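Local coordinates for protein SAM-dependent methyltransferase (Anabaena variabilis ATCC 29413, PDB 3GGD) that probably transfers a methyl group from S-adenosyl-L-methionine to a substrate not yet identified, and binds the product S-adenosyl-L-homocysteine, at residues A[17-22]-A[134-139]; A[39-44]-A[230-235]; A[45-50]-A[75-80]; A[141-146]-A[205-210]. All blocks are in the same frame, centred on the assembly; numbering follows the deposited sequence.

The chain is built round a seven-stranded sheet with the strand order 3-2-1-4-5-7-6 of class I methyltransferases. Contact 1 comes at the cofactor, where helix 15-29 meets the loop after strand 127-131. Contact 4 follows on helix 142-153, with its centre about 17 Å from that of contact 1. Ile137 O of contact 1 accepts a hydrogen bond from Arg142 NE of contact 4. Contacts 2 and 3, centres about 17 Å apart, share helix 43-50. Contact 3 lies about 26 Å from contact 1, centre to centre, across the chain's middle. The segments of contacts 1 and 2 interleave, so the N-terminal part of the chain is tied to loops between and after the parallel strands.

Contact 1 (A[17-22]-A[134-139]); sequences DAWEQY and FHHIPV. With SAH (S-adenosyl-L-homocysteine), chain E.
Trp19 NE1 and His136 share a water. The indole N-H donates a hydrogen bond to this water at 3.0 Å from Trp19 NE1, and the water lies in the plane of the indole at its edge. The same water donates to His136 O at 3.1 Å and is bonded to His136 ND1 at 3.0 Å. It thus joins the helix residue to both the backbone and the ring of the loop residue. The two rings also touch directly. The benzene edge of Trp19 points at the face of His136 in an edge-to-face pair, with centroids 4.9 Å apart and planes at 57°. CZ2 of Trp19 sits over the centre of the imidazole. His136 CG lies between its backbone N and carbonyl carbon (chi1 54°), which turns the ring toward the indole. S-adenosyl-L-homocysteine covers one face of Trp19, where CD1 comes 3.4 Å from SAH C8. His136 NE2 approaches SAH C5' at 3.6 Å. With an alanine in place of Trp19, the ribose and the C8 side of the adenine would probably lose the indole face, and the water its N-H donor. Nearby, Trp23 and Asp85 bind the same ligand. Helix 15-29 and the loop after strand 127-131 here wall the cofactor pocket, at the C-terminal end of the parallel strands, as in Rossmann-like class I methyltransferases.

Contact 2 (A[39-44]-A[230-235]); sequences VERAVV and GNYATP. With EDO (1,2-ethanediol), chain L; EDO (1,2-ethanediol), chain M.
The guanidinium of Arg41 lies flat on one face of the Tyr232 ring. Their planes are only 13° apart and their centres 3.8 Å apart. NH2 sits above the middle of the ring, while NH1 reaches toward its base, 3.5 Å from Tyr232 CD2. CZ stands 18° off the ring normal, so this is a cation-pi contact over the face as well as a stack. The two side chains run at about a right angle to each other, yet their flat ends are nearly parallel. A bend at chi3 (-70°) in the arginine turns the guanidinium to match the ring. Its N-H groups point outward from the rim and are taken up by oxygen acceptors. NE bonds to Asn38 OD1, and NH1 bonds to Gln222 OE1 and to Ser223 O. These bonds probably fix the rotation of the group over the tyrosine. A leucine in place of Tyr232 would probably lose the aromatic face and leave the arginine held by its rim bonds without a stacking partner. The contact joins the 3-10 turn 39-41, just ahead of helix 43-50, to the loop between strands 211-217 and 237-244. At the backbone of this turn, Arg41 O accepts a hydrogen bond of 2.9 Å from O1 of the ethanediol of chain L. The arginine therefore uses its face for the ring and its rim for oxygen acceptors, so its positive charge is probably eased by the pi face and by neutral oxygen acceptors together near the protein surface.

Contact 3 (A[45-50]-A[75-80]); sequences VDLPRF and SQFFPR. With SO4 (sulfate ion), chain J; EDO (1,2-ethanediol), chain L; SO4 (sulfate ion), chain H.
Two helices that flank the sheet of this Rossmann-like domain meet through Leu47, where helix 43-50 faces the end of helix 69-77. The leucine puts one methyl on each of two neighbouring phenylalanines. CD2 lies over a face of Phe77, offset toward the rim, and is 3.8 Å from Phe77 CD2. This is a CH-pi contact, with the methyl carbon 4.0 Å from the Phe77 ring centroid and 18° off the normal. CD1 instead meets the edge of Phe78, near the ring plane, 3.9 Å from Phe78 CE1. The branch can reach both rings because Leu47 CG extends opposite the backbone N (chi1 -175°). Phe50, one turn further on, adds an oblique ring contact between its CE1 and Phe78 CZ at 4.1 Å. Helix 69-77 connects strand 60-63 to strand 81-85, so the phenylalanines sit in a beta-alpha-beta crossover, and Leu47 and Phe50 pack where the helix ends and the chain turns toward strand 81-85. Phe73 extends the aromatic cluster beside Phe77, while Phe54 and Tyr160 meet the ring of Phe50. Phe78 is buried, whereas Phe77 is exposed. Away from this apolar patch, Arg49 holds a sulfate, probably from the crystallisation liquor, with two nearly straight bonds. Its NE reaches O1 of the chain J sulfate at 3.1 Å, and its NH2 reaches O2 of that ion at 3.0 Å. The ion lies at the guanidinium edge, in its plane. Asp46 accepts on OD2 from O2 of the chain L ethanediol at 2.7 Å, and its carboxylate is also bonded by the hydroxyls of Tyr129 and Tyr160.

Contact 4 (A[141-146]-A[205-210]); sequences KRELLG and ELYFPD. With CO (cobalt (II) ion), chain C.
The first turn of helix 142-153 packs on the end of helix 201-207, with the ring of Tyr207 reaching obliquely to its backbone and to Arg142 CB. Arg142 CB is 3.4 Å from Tyr207 CZ, and Arg142 CD is 3.5 Å from Tyr207 OH. The extended arginine then carries its guanidinium beyond the phenol, with the two planes 68° apart. There NE bonds to Ile137 O. One water bonds to Tyr207 OH at 2.7 Å and accepts a weak bond from Arg142 NH1. Glu143 OE1 lies at the other part of the ring edge, in its plane, 4.0 Å from Tyr207 CD1. A second water donates to Glu143 OE1 at 2.8 Å and to Tyr207 O, which fastens the carboxylate to the helix end. In the fold, helix 142-153 links strands 127-131 and 158-164 of the sheet, and helix 201-207 leads into strand 211-217. Phe208, the first residue to leave the helical conformation, brings CE1 to 3.7 Å from Gly146 O. Two residues later, Asp210 OD2 is one of the ligands of a cobalt ion, at 2.0 Å, and His244 is another, while Asp210 OD1 forms a salt bridge with Arg150.

Contact 1 (A[17-22]-A[134-139])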
# COMPACT_ATOMS: atom_id res chain seq x y z
N ASP A 17 6.51 -2.25 -14.52
CA ASP A 17 7.50 -1.38 -15.13
C ASP A 17 7.46 0.06 -14.61
O ASP A 17 8.51 0.68 -14.33
CB ASP A 17 7.31 -1.35 -16.64
CG ASP A 17 7.73 -2.65 -17.33
OD1 ASP A 17 8.31 -3.56 -16.68
OD2 ASP A 17 7.49 -2.75 -18.55
N ALA A 18 6.26 0.60 -14.47
CA ALA A 18 6.10 2.00 -14.05
C ALA A 18 6.66 2.20 -12.63
O ALA A 18 7.43 3.15 -12.37
CB ALA A 18 4.63 2.41 -14.13
N TRP A 19 6.30 1.28 -11.74
CA TRP A 19 6.75 1.34 -10.36
C TRP A 19 8.26 1.13 -10.20
O TRP A 19 8.88 1.79 -9.37
CB TRP A 19 5.96 0.37 -9.47
CG TRP A 19 4.64 0.95 -9.06
CD1 TRP A 19 3.41 0.69 -9.63
CD2 TRP A 19 4.42 1.95 -8.07
NE1 TRP A 19 2.45 1.47 -9.02
CE2 TRP A 19 3.04 2.23 -8.05
CE3 TRP A 19 5.26 2.63 -7.19
CZ2 TRP A 19 2.47 3.14 -7.16
CZ3 TRP A 19 4.71 3.54 -6.31
CH2 TRP A 19 3.32 3.80 -6.31
N GLU A 20 8.82 0.19 -10.96
CA GLU A 20 10.27 0.03 -10.93
C GLU A 20 10.95 1.29 -11.49
O GLU A 20 11.99 1.71 -10.96
CB GLU A 20 10.70 -1.24 -11.66
CG GLU A 20 12.24 -1.37 -11.89
CD GLU A 20 13.07 -1.30 -10.59
OE1 GLU A 20 12.54 -1.64 -9.50
OE2 GLU A 20 14.27 -0.97 -10.69
N GLN A 21 10.38 1.91 -12.52
CA GLN A 21 10.98 3.16 -13.04
C GLN A 21 10.97 4.25 -11.95
O GLN A 21 12.00 4.92 -11.69
CB GLN A 21 10.28 3.62 -14.30
CG GLN A 21 11.10 4.70 -15.04
CD GLN A 21 10.35 5.39 -16.21
OE1 GLN A 21 9.18 5.84 -16.05
NE2 GLN A 21 11.00 5.47 -17.36
N TYR A 22 9.85 4.35 -11.23
CA TYR A 22 9.75 5.32 -10.15
C TYR A 22 10.78 5.06 -9.04
O TYR A 22 11.49 5.97 -8.60
CB TYR A 22 8.37 5.29 -9.52
CG TYR A 22 8.30 6.07 -8.23
CD1 TYR A 22 8.23 7.49 -8.23
CD2 TYR A 22 8.36 5.43 -7.00
CE1 TYR A 22 8.18 8.22 -7.07
CE2 TYR A 22 8.31 6.17 -5.81
CZ TYR A 22 8.22 7.55 -5.85
OH TYR A 22 8.17 8.26 -4.68
N PHE A 134 -3.59 -0.66 -3.10
CA PHE A 134 -4.70 -0.98 -4.01
C PHE A 134 -5.23 0.21 -4.84
O PHE A 134 -5.61 0.05 -6.01
CB PHE A 134 -5.85 -1.54 -3.18
CG PHE A 134 -6.44 -2.86 -3.70
CD1 PHE A 134 -6.81 -3.02 -5.00
CD2 PHE A 134 -6.69 -3.90 -2.83
CE1 PHE A 134 -7.38 -4.20 -5.46
CE2 PHE A 134 -7.26 -5.11 -3.27
CZ PHE A 134 -7.59 -5.25 -4.60
N HIS A 135 -5.30 1.39 -4.22
CA HIS A 135 -6.04 2.52 -4.82
C HIS A 135 -5.44 2.95 -6.16
O HIS A 135 -6.17 3.36 -7.06
CB HIS A 135 -6.08 3.69 -3.86
CG HIS A 135 -4.76 4.41 -3.75
ND1 HIS A 135 -4.43 5.47 -4.57
CD2 HIS A 135 -3.69 4.19 -2.97
CE1 HIS A 135 -3.20 5.87 -4.29
NE2 HIS A 135 -2.72 5.10 -3.33
N HIS A 136 -4.12 2.81 -6.32
CA HIS A 136 -3.47 3.20 -7.58
C HIS A 136 -3.53 2.13 -8.67
O HIS A 136 -3.15 2.40 -9.82
CB HIS A 136 -2.00 3.56 -7.31
CG HIS A 136 -1.27 2.47 -6.61
ND1 HIS A 136 -0.81 1.34 -7.27
CD2 HIS A 136 -0.94 2.32 -5.31
CE1 HIS A 136 -0.23 0.55 -6.38
NE2 HIS A 136 -0.31 1.12 -5.19
N ILE A 137 -3.98 0.92 -8.33
CA ILE A 137 -4.08 -0.15 -9.32
C ILE A 137 -5.20 0.16 -10.32
O ILE A 137 -6.33 0.46 -9.93
CB ILE A 137 -4.29 -1.55 -8.66
CG1 ILE A 137 -3.13 -1.89 -7.71
CG2 ILE A 137 -4.47 -2.67 -9.74
CD1 ILE A 137 -1.79 -2.29 -8.36
N PRO A 138 -4.89 0.11 -11.62
CA PRO A 138 -5.98 0.30 -12.58
C PRO A 138 -7.14 -0.66 -12.28
O PRO A 138 -6.90 -1.83 -11.96
CB PRO A 138 -5.31 -0.05 -13.93
CG PRO A 138 -3.88 0.30 -13.68
CD PRO A 138 -3.61 -0.12 -12.30
N VAL A 139 -8.35 -0.15 -12.39
CA VAL A 139 -9.56 -0.89 -12.00
C VAL A 139 -9.67 -2.24 -12.70
O VAL A 139 -10.00 -3.24 -12.06
CB VAL A 139 -10.83 -0.02 -12.20
CG1 VAL A 139 -12.13 -0.86 -12.09
CG2 VAL A 139 -10.80 1.08 -11.13
N SAH E . 3.22 0.27 1.64
CA SAH E . 4.35 1.19 1.35
CB SAH E . 4.39 1.67 -0.11
CG SAH E . 3.16 2.38 -0.71
SD SAH E . 3.42 2.96 -2.40
C SAH E . 4.35 2.40 2.28
O SAH E . 5.40 3.06 2.46
OXT SAH E . 3.31 2.75 2.84
C5' SAH E . 2.73 1.62 -3.32
C4' SAH E . 3.69 0.40 -3.42
O4' SAH E . 3.05 -0.67 -4.16
C3' SAH E . 5.03 0.63 -4.16
O3' SAH E . 6.15 0.23 -3.38
C2' SAH E . 4.94 -0.25 -5.40
O2' SAH E . 6.19 -0.68 -5.96
C1' SAH E . 4.03 -1.37 -4.93
N9 SAH E . 3.39 -2.12 -6.02
C8 SAH E . 2.85 -1.56 -7.14
N7 SAH E . 2.33 -2.52 -7.92
C5 SAH E . 2.56 -3.71 -7.29
C6 SAH E . 2.31 -5.10 -7.63
N6 SAH E . 1.71 -5.33 -8.82
N1 SAH E . 2.70 -6.08 -6.80
C2 SAH E . 3.35 -5.77 -5.62
N3 SAH E . 3.61 -4.51 -5.29
C4 SAH E . 3.28 -3.46 -6.07
O HOH W 1 -0.25 1.42 -10.21

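Contact 2 (A[39-44]-A[230-235])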
# COMPACT_ATOMS: atom_id res chain seq x y z
N VAL A 39 6.89 6.75 11.07
CA VAL A 39 6.03 5.67 11.58
C VAL A 39 4.96 6.15 12.57
O VAL A 39 3.86 5.62 12.63
CB VAL A 39 6.88 4.52 12.20
CG1 VAL A 39 7.68 3.81 11.06
CG2 VAL A 39 7.78 5.04 13.39
N GLU A 40 5.30 7.16 13.35
CA GLU A 40 4.37 7.69 14.33
C GLU A 40 3.07 8.20 13.72
O GLU A 40 2.07 8.25 14.42
CB GLU A 40 5.01 8.77 15.19
CG GLU A 40 6.19 8.29 16.04
CD GLU A 40 7.55 8.32 15.33
OE1 GLU A 40 7.59 8.64 14.11
OE2 GLU A 40 8.60 8.04 16.01
N ARG A 41 3.08 8.57 12.43
CA ARG A 41 1.88 9.06 11.75
C ARG A 41 1.35 8.00 10.76
O ARG A 41 0.46 8.29 9.96
CB ARG A 41 2.23 10.30 10.89
CG ARG A 41 2.74 11.46 11.63
CD ARG A 41 2.78 12.74 10.78
NE ARG A 41 3.78 12.79 9.70
CZ ARG A 41 3.53 13.08 8.41
NH1 ARG A 41 2.29 13.34 7.94
NH2 ARG A 41 4.57 13.13 7.57
N ALA A 42 1.96 6.82 10.74
CA ALA A 42 1.62 5.81 9.76
C ALA A 42 1.31 4.48 10.48
O ALA A 42 0.24 4.33 11.09
CB ALA A 42 2.75 5.69 8.73
N VAL A 43 2.23 3.52 10.44
CA VAL A 43 1.97 2.22 11.07
C VAL A 43 1.65 2.24 12.60
O VAL A 43 0.92 1.38 13.12
CB VAL A 43 3.12 1.20 10.74
CG1 VAL A 43 4.44 1.62 11.45
CG2 VAL A 43 2.67 -0.29 11.04
N VAL A 44 2.17 3.23 13.32
CA VAL A 44 1.84 3.39 14.73
C VAL A 44 0.34 3.68 14.91
O VAL A 44 -0.31 3.22 15.90
CB VAL A 44 2.66 4.52 15.37
CG1 VAL A 44 2.03 4.99 16.72
CG2 VAL A 44 4.08 4.08 15.53
N GLY A 230 2.17 25.09 6.94
CA GLY A 230 3.04 24.18 7.71
C GLY A 230 2.49 22.80 8.00
O GLY A 230 3.24 21.90 8.37
N ASN A 231 1.18 22.60 7.86
CA ASN A 231 0.61 21.28 8.03
C ASN A 231 0.88 20.37 6.84
O ASN A 231 1.14 20.85 5.76
CB ASN A 231 -0.88 21.40 8.22
CG ASN A 231 -1.22 22.16 9.46
OD1 ASN A 231 -0.72 21.82 10.52
ND2 ASN A 231 -2.02 23.22 9.33
N TYR A 232 0.85 19.06 7.08
CA TYR A 232 1.01 18.08 6.02
C TYR A 232 -0.30 17.84 5.27
O TYR A 232 -1.36 17.87 5.87
CB TYR A 232 1.48 16.74 6.56
CG TYR A 232 2.89 16.74 7.03
CD1 TYR A 232 3.92 16.75 6.13
CD2 TYR A 232 3.19 16.73 8.39
CE1 TYR A 232 5.23 16.74 6.55
CE2 TYR A 232 4.50 16.72 8.83
CZ TYR A 232 5.52 16.72 7.90
OH TYR A 232 6.83 16.72 8.29
N ALA A 233 -0.20 17.57 3.97
CA ALA A 233 -1.37 17.18 3.16
C ALA A 233 -1.81 15.78 3.58
O ALA A 233 -1.01 14.82 3.57
CB ALA A 233 -1.06 17.24 1.67
N THR A 234 -3.08 15.68 3.96
CA THR A 234 -3.64 14.43 4.45
C THR A 234 -4.95 14.07 3.69
O THR A 234 -6.05 14.43 4.11
CB THR A 234 -3.96 14.49 5.96
OG1 THR A 234 -4.93 15.52 6.19
CG2 THR A 234 -2.72 14.75 6.83
N PRO A 235 -4.82 13.35 2.58
CA PRO A 235 -6.02 12.92 1.85
C PRO A 235 -6.91 11.94 2.64
O PRO A 235 -6.45 11.29 3.59
CB PRO A 235 -5.46 12.22 0.61
CG PRO A 235 -4.05 11.82 0.99
CD PRO A 235 -3.58 12.89 1.93
C1 EDO L . -1.91 6.87 7.73
O1 EDO L . -0.64 7.47 7.44
C2 EDO L . -1.77 5.49 8.45
O2 EDO L . -0.82 4.58 7.82
C1 EDO M . -1.17 4.57 18.80
O1 EDO M . -1.99 4.63 17.62
C2 EDO M . -1.94 5.09 20.01
O2 EDO M . -2.92 4.17 20.48

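Contact 3 (A[45-50]-A[75-80])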
# COMPACT_ATOMS: atom_id res chain seq x y z
N VAL A 45 -0.22 4.43 13.97
CA VAL A 45 -1.67 4.71 13.95
C VAL A 45 -2.47 3.46 13.53
O VAL A 45 -3.51 3.13 14.10
CB VAL A 45 -1.99 5.90 13.01
CG1 VAL A 45 -3.52 6.02 12.75
CG2 VAL A 45 -1.39 7.19 13.59
N ASP A 46 -1.93 2.72 12.57
CA ASP A 46 -2.59 1.49 12.08
C ASP A 46 -2.64 0.31 13.08
O ASP A 46 -3.68 -0.36 13.20
CB ASP A 46 -1.88 0.98 10.82
CG ASP A 46 -1.89 2.01 9.67
OD1 ASP A 46 -2.94 2.68 9.49
OD2 ASP A 46 -0.87 2.11 8.96
N LEU A 47 -1.53 0.09 13.79
CA LEU A 47 -1.35 -1.15 14.56
C LEU A 47 -2.46 -1.42 15.59
O LEU A 47 -2.94 -2.53 15.65
CB LEU A 47 0.06 -1.24 15.18
CG LEU A 47 0.44 -2.55 15.92
CD1 LEU A 47 0.21 -3.76 15.01
CD2 LEU A 47 1.88 -2.55 16.51
N PRO A 48 -2.90 -0.41 16.37
CA PRO A 48 -4.01 -0.71 17.28
C PRO A 48 -5.29 -1.23 16.59
O PRO A 48 -6.09 -1.93 17.22
CB PRO A 48 -4.26 0.61 17.99
CG PRO A 48 -3.02 1.41 17.80
CD PRO A 48 -2.46 0.98 16.48
N ARG A 49 -5.48 -0.92 15.33
CA ARG A 49 -6.71 -1.33 14.62
C ARG A 49 -6.73 -2.81 14.29
O ARG A 49 -7.78 -3.36 14.02
CB ARG A 49 -6.86 -0.53 13.32
CG ARG A 49 -7.06 0.98 13.54
CD ARG A 49 -6.84 1.77 12.28
NE ARG A 49 -7.10 3.19 12.51
CZ ARG A 49 -6.90 4.14 11.60
NH1 ARG A 49 -6.46 3.86 10.40
NH2 ARG A 49 -7.15 5.41 11.90
N PHE A 50 -5.57 -3.47 14.28
CA PHE A 50 -5.51 -4.90 13.97
C PHE A 50 -4.71 -5.82 14.90
O PHE A 50 -4.85 -7.05 14.82
CB PHE A 50 -5.03 -5.11 12.55
CG PHE A 50 -3.61 -4.70 12.28
CD1 PHE A 50 -2.57 -5.62 12.37
CD2 PHE A 50 -3.33 -3.44 11.78
CE1 PHE A 50 -1.27 -5.26 12.06
CE2 PHE A 50 -2.03 -3.09 11.47
CZ PHE A 50 -1.00 -4.00 11.60
N SER A 75 8.47 -5.30 12.30
CA SER A 75 9.39 -6.38 12.68
C SER A 75 9.76 -6.27 14.14
O SER A 75 10.23 -7.23 14.72
CB SER A 75 10.65 -6.35 11.81
OG SER A 75 11.58 -5.36 12.24
N GLN A 76 9.61 -5.10 14.73
CA GLN A 76 9.92 -4.92 16.17
C GLN A 76 8.79 -5.52 17.04
O GLN A 76 8.99 -5.88 18.17
CB GLN A 76 10.21 -3.44 16.46
CG GLN A 76 11.56 -3.02 15.82
CD GLN A 76 11.70 -1.52 15.42
OE1 GLN A 76 10.69 -0.83 15.16
NE2 GLN A 76 12.96 -1.03 15.33
N PHE A 77 7.62 -5.72 16.44
CA PHE A 77 6.45 -6.21 17.18
C PHE A 77 6.06 -7.65 16.82
O PHE A 77 5.47 -8.32 17.62
CB PHE A 77 5.23 -5.28 16.91
CG PHE A 77 5.32 -3.96 17.64
CD1 PHE A 77 6.09 -2.93 17.14
CD2 PHE A 77 4.66 -3.78 18.87
CE1 PHE A 77 6.21 -1.72 17.83
CE2 PHE A 77 4.78 -2.60 19.55
CZ PHE A 77 5.55 -1.57 19.05
N PHE A 78 6.33 -8.10 15.60
CA PHE A 78 5.95 -9.45 15.17
C PHE A 78 7.17 -10.32 15.00
O PHE A 78 8.21 -9.84 14.54
CB PHE A 78 5.19 -9.39 13.85
CG PHE A 78 3.82 -8.83 13.96
CD1 PHE A 78 3.61 -7.46 13.93
CD2 PHE A 78 2.74 -9.67 14.12
CE1 PHE A 78 2.35 -6.92 14.04
CE2 PHE A 78 1.44 -9.14 14.24
CZ PHE A 78 1.25 -7.75 14.21
N PRO A 79 7.05 -11.62 15.32
CA PRO A 79 8.22 -12.49 15.25
C PRO A 79 8.80 -12.69 13.84
O PRO A 79 10.01 -12.80 13.70
CB PRO A 79 7.72 -13.84 15.85
CG PRO A 79 6.29 -13.81 15.84
CD PRO A 79 5.85 -12.34 15.77
N ARG A 80 7.94 -12.70 12.83
CA ARG A 80 8.40 -12.95 11.47
C ARG A 80 7.67 -12.07 10.47
O ARG A 80 6.44 -12.14 10.34
CB ARG A 80 8.21 -14.43 11.12
CG ARG A 80 8.65 -14.79 9.71
CD ARG A 80 8.25 -16.22 9.35
NE ARG A 80 8.71 -16.57 8.01
CZ ARG A 80 8.42 -17.71 7.39
NH1 ARG A 80 7.64 -18.61 7.95
NH2 ARG A 80 8.91 -17.92 6.18
S SO4 J . -8.90 4.93 15.19
O1 SO4 J . -8.02 3.77 15.36
O2 SO4 J . -8.18 6.09 14.64
O3 SO4 J . -9.37 5.29 16.52
O4 SO4 J . -10.08 4.60 14.37
C1 EDO L . -1.91 6.87 7.73
O1 EDO L . -0.64 7.47 7.44
C2 EDO L . -1.77 5.49 8.45
O2 EDO L . -0.82 4.58 7.82
S SO4 H . 10.39 -16.16 2.14
O1 SO4 H . 10.35 -16.54 3.56
O2 SO4 H . 10.73 -14.75 1.92
O3 SO4 H . 9.09 -16.46 1.57
O4 SO4 H . 11.42 -16.94 1.45

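Contact 4 (A[141-146]-A[205-210])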
# COMPACT_ATOMS: atom_id res chain seq x y z
N LYS A 141 -7.37 -4.24 -13.46
CA LYS A 141 -6.38 -5.18 -12.99
C LYS A 141 -6.57 -5.54 -11.53
O LYS A 141 -5.83 -6.37 -11.00
CB LYS A 141 -4.99 -4.59 -13.21
CG LYS A 141 -4.67 -4.59 -14.72
CD LYS A 141 -3.59 -3.61 -15.03
CE LYS A 141 -3.21 -3.59 -16.58
NZ LYS A 141 -2.36 -2.34 -16.84
N ARG A 142 -7.56 -4.93 -10.88
CA ARG A 142 -7.74 -5.11 -9.44
C ARG A 142 -8.12 -6.53 -9.02
O ARG A 142 -7.73 -6.95 -7.95
CB ARG A 142 -8.76 -4.11 -8.88
CG ARG A 142 -8.19 -2.70 -8.79
CD ARG A 142 -9.22 -1.69 -8.30
NE ARG A 142 -8.63 -0.36 -8.12
CZ ARG A 142 -9.21 0.64 -7.44
NH1 ARG A 142 -10.40 0.46 -6.87
NH2 ARG A 142 -8.58 1.81 -7.32
N GLU A 143 -8.85 -7.24 -9.86
CA GLU A 143 -9.27 -8.59 -9.52
C GLU A 143 -8.04 -9.50 -9.36
O GLU A 143 -8.05 -10.37 -8.52
CB GLU A 143 -10.28 -9.12 -10.56
CG GLU A 143 -10.50 -10.66 -10.55
CD GLU A 143 -11.17 -11.26 -9.27
OE1 GLU A 143 -11.73 -10.52 -8.41
OE2 GLU A 143 -11.16 -12.52 -9.13
N LEU A 144 -6.99 -9.28 -10.16
CA LEU A 144 -5.77 -10.06 -10.08
C LEU A 144 -5.12 -9.87 -8.72
O LEU A 144 -4.69 -10.84 -8.07
CB LEU A 144 -4.81 -9.66 -11.22
CG LEU A 144 -5.23 -10.05 -12.65
CD1 LEU A 144 -4.40 -9.30 -13.72
CD2 LEU A 144 -5.15 -11.58 -12.89
N LEU A 145 -5.09 -8.63 -8.24
CA LEU A 145 -4.49 -8.38 -6.94
C LEU A 145 -5.37 -9.06 -5.84
O LEU A 145 -4.85 -9.66 -4.88
CB LEU A 145 -4.33 -6.87 -6.69
CG LEU A 145 -3.71 -6.45 -5.34
CD1 LEU A 145 -2.39 -7.15 -5.08
CD2 LEU A 145 -3.56 -4.90 -5.24
N GLY A 146 -6.69 -8.95 -5.98
CA GLY A 146 -7.59 -9.63 -5.04
C GLY A 146 -7.29 -11.14 -5.01
O GLY A 146 -7.23 -11.74 -3.94
N GLU A 205 -16.52 -5.61 -1.00
CA GLU A 205 -17.56 -6.54 -1.45
C GLU A 205 -17.34 -7.05 -2.87
O GLU A 205 -17.61 -8.22 -3.18
CB GLU A 205 -18.93 -5.88 -1.34
CG GLU A 205 -20.09 -6.74 -1.86
CD GLU A 205 -20.28 -8.07 -1.09
OE1 GLU A 205 -19.89 -8.17 0.09
OE2 GLU A 205 -20.87 -9.02 -1.66
N LEU A 206 -16.85 -6.18 -3.75
CA LEU A 206 -16.66 -6.51 -5.15
C LEU A 206 -15.53 -7.53 -5.30
O LEU A 206 -15.72 -8.54 -5.97
CB LEU A 206 -16.34 -5.24 -5.97
CG LEU A 206 -16.06 -5.37 -7.47
CD1 LEU A 206 -17.23 -6.01 -8.25
CD2 LEU A 206 -15.73 -3.98 -8.09
N TYR A 207 -14.37 -7.27 -4.69
CA TYR A 207 -13.21 -8.14 -4.86
C TYR A 207 -13.11 -9.26 -3.85
O TYR A 207 -12.43 -10.28 -4.13
CB TYR A 207 -11.89 -7.33 -4.89
CG TYR A 207 -11.89 -6.31 -6.00
CD1 TYR A 207 -11.98 -6.70 -7.32
CD2 TYR A 207 -11.93 -4.94 -5.71
CE1 TYR A 207 -12.06 -5.76 -8.35
CE2 TYR A 207 -12.01 -3.97 -6.73
CZ TYR A 207 -12.08 -4.39 -8.04
OH TYR A 207 -12.16 -3.44 -9.03
N PHE A 208 -13.77 -9.09 -2.71
CA PHE A 208 -13.71 -10.06 -1.62
C PHE A 208 -15.07 -10.43 -1.08
O PHE A 208 -15.33 -10.32 0.11
CB PHE A 208 -12.86 -9.51 -0.47
CG PHE A 208 -11.45 -9.10 -0.88
CD1 PHE A 208 -10.48 -10.06 -1.11
CD2 PHE A 208 -11.11 -7.76 -1.00
CE1 PHE A 208 -9.18 -9.68 -1.51
CE2 PHE A 208 -9.83 -7.37 -1.39
CZ PHE A 208 -8.85 -8.34 -1.64
N PRO A 209 -15.94 -10.90 -1.94
CA PRO A 209 -17.28 -11.22 -1.47
C PRO A 209 -17.29 -12.39 -0.45
O PRO A 209 -18.24 -12.55 0.30
CB PRO A 209 -18.04 -11.59 -2.75
CG PRO A 209 -16.97 -12.05 -3.66
CD PRO A 209 -15.76 -11.20 -3.36
N ASP A 210 -16.23 -13.21 -0.46
CA ASP A 210 -16.07 -14.33 0.44
C ASP A 210 -15.41 -13.92 1.76
O ASP A 210 -15.06 -14.77 2.56
CB ASP A 210 -15.28 -15.48 -0.22
CG ASP A 210 -13.99 -15.04 -0.93
OD1 ASP A 210 -13.81 -13.84 -1.26
OD2 ASP A 210 -13.18 -15.95 -1.27
CO CO C . -13.19 -17.86 -0.62
O HOH W 2 -12.70 -0.95 -8.04
O HOH W 3 -10.44 -11.13 -5.99